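PDB 3K4U: binding component of ABC transporter from Wolinella succinogenes, which binds lysine and probably delivers it to an ABC transporter as the solute-binding component of the uptake system. Local coordinates for residues S94-K99 and P165-F170. Residues are numbered along the deposited sequence; the frame is centred on the assembly and turned at random.
Sequences SLLVKK and PFNVAF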
ATOM      1  N   SER E  94       7.200 -28.937  16.071  1.00 25.45           N
ATOM      2  CA  SER E  94       6.662 -29.950  15.198  1.00 24.75           C
ATOM      3  C   SER E  94       6.847 -31.293  15.860  1.00 25.03           C
ATOM      4  O   SER E  94       7.371 -31.384  16.968  1.00 24.95           O
ATOM      5  CB  SER E  94       7.417 -29.955  13.885  1.00 24.98           C
ATOM      6  OG  SER E  94       6.693 -29.303  12.875  1.00 34.57           O
ATOM      7  N   LEU E  95       6.390 -32.339  15.178  1.00 25.50           N
ATOM      8  CA  LEU E  95       6.444 -33.692  15.693  1.00 25.31           C
ATOM      9  C   LEU E  95       7.177 -34.648  14.734  1.00 26.08           C
ATOM     10  O   LEU E  95       6.977 -34.610  13.509  1.00 25.47           O
ATOM     11  CB  LEU E  95       5.040 -34.182  16.020  1.00 24.62           C
ATOM     12  CG  LEU E  95       4.152 -33.282  16.895  1.00 39.67           C
ATOM     13  CD1 LEU E  95       2.797 -33.925  17.109  1.00 24.46           C
ATOM     14  CD2 LEU E  95       4.794 -32.949  18.247  1.00 24.64           C
ATOM     15  N   LEU E  96       8.056 -35.477  15.295  1.00 27.29           N
ATOM     16  CA  LEU E  96       8.581 -36.601  14.551  1.00 29.09           C
ATOM     17  C   LEU E  96       7.993 -37.859  15.171  1.00 31.35           C
ATOM     18  O   LEU E  96       8.104 -38.040  16.382  1.00 31.49           O
ATOM     19  CB  LEU E  96      10.106 -36.630  14.592  1.00 28.62           C
ATOM     20  CG  LEU E  96      10.928 -35.551  13.883  1.00 37.09           C
ATOM     21  CD1 LEU E  96      12.408 -35.920  13.994  1.00 28.13           C
ATOM     22  CD2 LEU E  96      10.514 -35.351  12.424  1.00 27.99           C
ATOM     23  N   VAL E  97       7.360 -38.707  14.349  1.00 33.20           N
ATOM     24  CA  VAL E  97       6.670 -39.936  14.824  1.00 34.71           C
ATOM     25  C   VAL E  97       7.226 -41.200  14.157  1.00 35.81           C
ATOM     26  O   VAL E  97       7.868 -41.122  13.108  1.00 35.81           O
ATOM     27  CB  VAL E  97       5.101 -39.841  14.623  1.00 35.42           C
ATOM     28  CG1 VAL E  97       4.554 -38.485  15.122  1.00 27.75           C
ATOM     29  CG2 VAL E  97       4.688 -40.065  13.158  1.00 27.46           C
ATOM     30  N   LYS E  98       6.986 -42.360  14.759  1.00 37.68           N
ATOM     31  CA  LYS E  98       7.346 -43.640  14.132  1.00 39.76           C
ATOM     32  C   LYS E  98       6.400 -43.931  12.966  1.00 41.14           C
ATOM     33  O   LYS E  98       5.265 -43.441  12.950  1.00 41.42           O
ATOM     34  CB  LYS E  98       7.285 -44.791  15.140  1.00 40.52           C
ATOM     35  CG  LYS E  98       8.559 -45.678  15.185  1.00 51.70           C
ATOM     36  CD  LYS E  98       8.720 -46.627  13.977  1.00 41.41           C
ATOM     37  CE  LYS E  98      10.204 -46.875  13.627  1.00 51.42           C
ATOM     38  NZ  LYS E  98      10.961 -47.595  14.700  1.00 41.38           N
ATOM     39  N   LYS E  99       6.869 -44.729  12.005  1.00 42.14           N
ATOM     40  CA  LYS E  99       6.092 -45.084  10.808  1.00 43.37           C
ATOM     41  C   LYS E  99       4.629 -45.482  11.069  1.00 44.51           C
ATOM     42  O   LYS E  99       4.299 -46.094  12.090  1.00 44.35           O
ATOM     43  CB  LYS E  99       6.806 -46.169   9.985  1.00 43.24           C
ATOM     44  CG  LYS E  99       7.709 -45.616   8.873  1.00 54.41           C
ATOM     45  CD  LYS E  99       7.526 -46.383   7.555  1.00 42.85           C
ATOM     46  CE  LYS E  99       8.091 -45.596   6.366  1.00 54.21           C
ATOM     47  NZ  LYS E  99       7.337 -44.342   6.067  1.00 42.40           N
ATOM     48  N   PRO E 165      12.664 -26.591  12.544  1.00 24.59           N
ATOM     49  CA  PRO E 165      13.799 -26.668  11.622  1.00 24.14           C
ATOM     50  C   PRO E 165      14.760 -27.762  12.008  1.00 23.91           C
ATOM     51  O   PRO E 165      15.447 -28.295  11.148  1.00 24.02           O
ATOM     52  CB  PRO E 165      14.427 -25.287  11.712  1.00 24.32           C
ATOM     53  CG  PRO E 165      13.269 -24.391  12.220  1.00  4.09           C
ATOM     54  CD  PRO E 165      12.573 -25.274  13.191  1.00 24.25           C
ATOM     55  N   PHE E 166      14.743 -28.148  13.275  1.00 24.53           N
ATOM     56  CA  PHE E 166      15.465 -29.347  13.705  1.00 26.30           C
ATOM     57  C   PHE E 166      14.939 -30.592  13.015  1.00 28.37           C
ATOM     58  O   PHE E 166      15.713 -31.358  12.418  1.00 30.14           O
ATOM     59  CB  PHE E 166      15.413 -29.519  15.217  1.00 26.66           C
ATOM     60  CG  PHE E 166      16.091 -30.772  15.720  1.00 37.66           C
ATOM     61  CD1 PHE E 166      17.363 -30.713  16.278  1.00 26.81           C
ATOM     62  CD2 PHE E 166      15.432 -32.007  15.677  1.00 27.47           C
ATOM     63  CE1 PHE E 166      17.986 -31.860  16.756  1.00 37.54           C
ATOM     64  CE2 PHE E 166      16.051 -33.170  16.162  1.00 37.76           C
ATOM     65  CZ  PHE E 166      17.331 -33.093  16.696  1.00 27.43           C
ATOM     66  N   ASN E 167      13.628 -30.786  13.075  1.00 28.41           N
ATOM     67  CA  ASN E 167      13.001 -31.930  12.449  1.00 27.98           C
ATOM     68  C   ASN E 167      13.308 -32.088  10.975  1.00 27.68           C
ATOM     69  O   ASN E 167      13.650 -33.172  10.517  1.00 26.74           O
ATOM     70  CB  ASN E 167      11.505 -31.897  12.698  1.00 28.35           C
ATOM     71  CG  ASN E 167      11.174 -31.998  14.158  1.00 31.08           C
ATOM     72  OD1 ASN E 167      11.838 -32.717  14.919  1.00 28.49           O
ATOM     73  ND2 ASN E 167      10.142 -31.277  14.572  1.00 29.09           N
ATOM     74  N   VAL E 168      13.226 -31.023  10.204  1.00 29.21           N
ATOM     75  CA  VAL E 168      13.537 -31.255   8.788  1.00 30.00           C
ATOM     76  C   VAL E 168      15.001 -31.647   8.551  1.00 31.34           C
ATOM     77  O   VAL E 168      15.276 -32.483   7.725  1.00 31.69           O
ATOM     78  CB  VAL E 168      12.946 -30.202   7.785  1.00 28.86           C
ATOM     79  CG1 VAL E 168      12.345 -29.064   8.469  1.00 13.56           C
ATOM     80  CG2 VAL E 168      13.968 -29.745   6.804  1.00 14.33           C
ATOM     81  N   ALA E 169      15.930 -31.080   9.309  1.00 33.07           N
ATOM     82  CA  ALA E 169      17.340 -31.439   9.162  1.00 33.79           C
ATOM     83  C   ALA E 169      17.571 -32.868   9.641  1.00 35.26           C
ATOM     84  O   ALA E 169      18.348 -33.626   9.057  1.00 34.17           O
ATOM     85  CB  ALA E 169      18.211 -30.473   9.908  1.00 32.84           C
ATOM     86  N   PHE E 170      16.869 -33.246  10.698  1.00 37.75           N
ATOM     87  CA  PHE E 170      16.953 -34.613  11.162  1.00 40.64           C
ATOM     88  C   PHE E 170      16.336 -35.617  10.190  1.00 43.42           C
ATOM     89  O   PHE E 170      16.893 -36.689   9.982  1.00 44.12           O
ATOM     90  CB  PHE E 170      16.327 -34.738  12.536  1.00 41.04           C
ATOM     91  CG  PHE E 170      16.596 -36.048  13.208  1.00 32.97           C
ATOM     92  CD1 PHE E 170      17.624 -36.166  14.136  1.00 41.35           C
ATOM     93  CD2 PHE E 170      15.794 -37.150  12.944  1.00 41.26           C
ATOM     94  CE1 PHE E 170      17.859 -37.359  14.781  1.00 33.07           C
ATOM     95  CE2 PHE E 170      16.015 -38.345  13.567  1.00 33.06           C
ATOM     96  CZ  PHE E 170      17.052 -38.457  14.494  1.00 41.78           C
TER
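The side-chain oxygen OD1 of N167 is met by carbon on two sides: L96 comes at it with CG at 3.2 Å, and OD1 lies in the plane of the F166 ring, at its edge, 3.7 Å from CD2 of F166. The other branch of the amide, ND2, turns toward S94, reaching its CB at 3.1 Å. With CG anti to the carbonyl carbon (chi1 -63°), N167 carries its amide from the helix to the strand, between S94 and L96. The L96 and N167 side chains run alongside each other, pointing opposite ways, so CD2 of L96 lies beside CB of N167 at 3.6 Å, while CD1 continues past the amide to CD2 of F170 at 3.8 Å. F170 brings its ring there with CG anti to the backbone N (chi1 -169°), and V149 and L153 of helix 145-154 pack against it too. This is an alpha/beta lobe of a two-lobed, type II periplasmic binding protein: helix 164-175 follows directly on strand 159-163, an antiparallel neighbour of strand 89-98, and packs on that sheet, its segment running 33° from the direction of strand 94-98, the axes 8.5 Å apart at closest approach. An alanine in place of L96 lacks CG and both methyls, which would probably open a gap between the N167 amide and the F170 ring. F160 and H181, from the strands next to 89-98, also touch both L96 and N167. The bound lysine is about 11 Å from the N167 side chain, and F162 and D163, just before this helix, line its pocket.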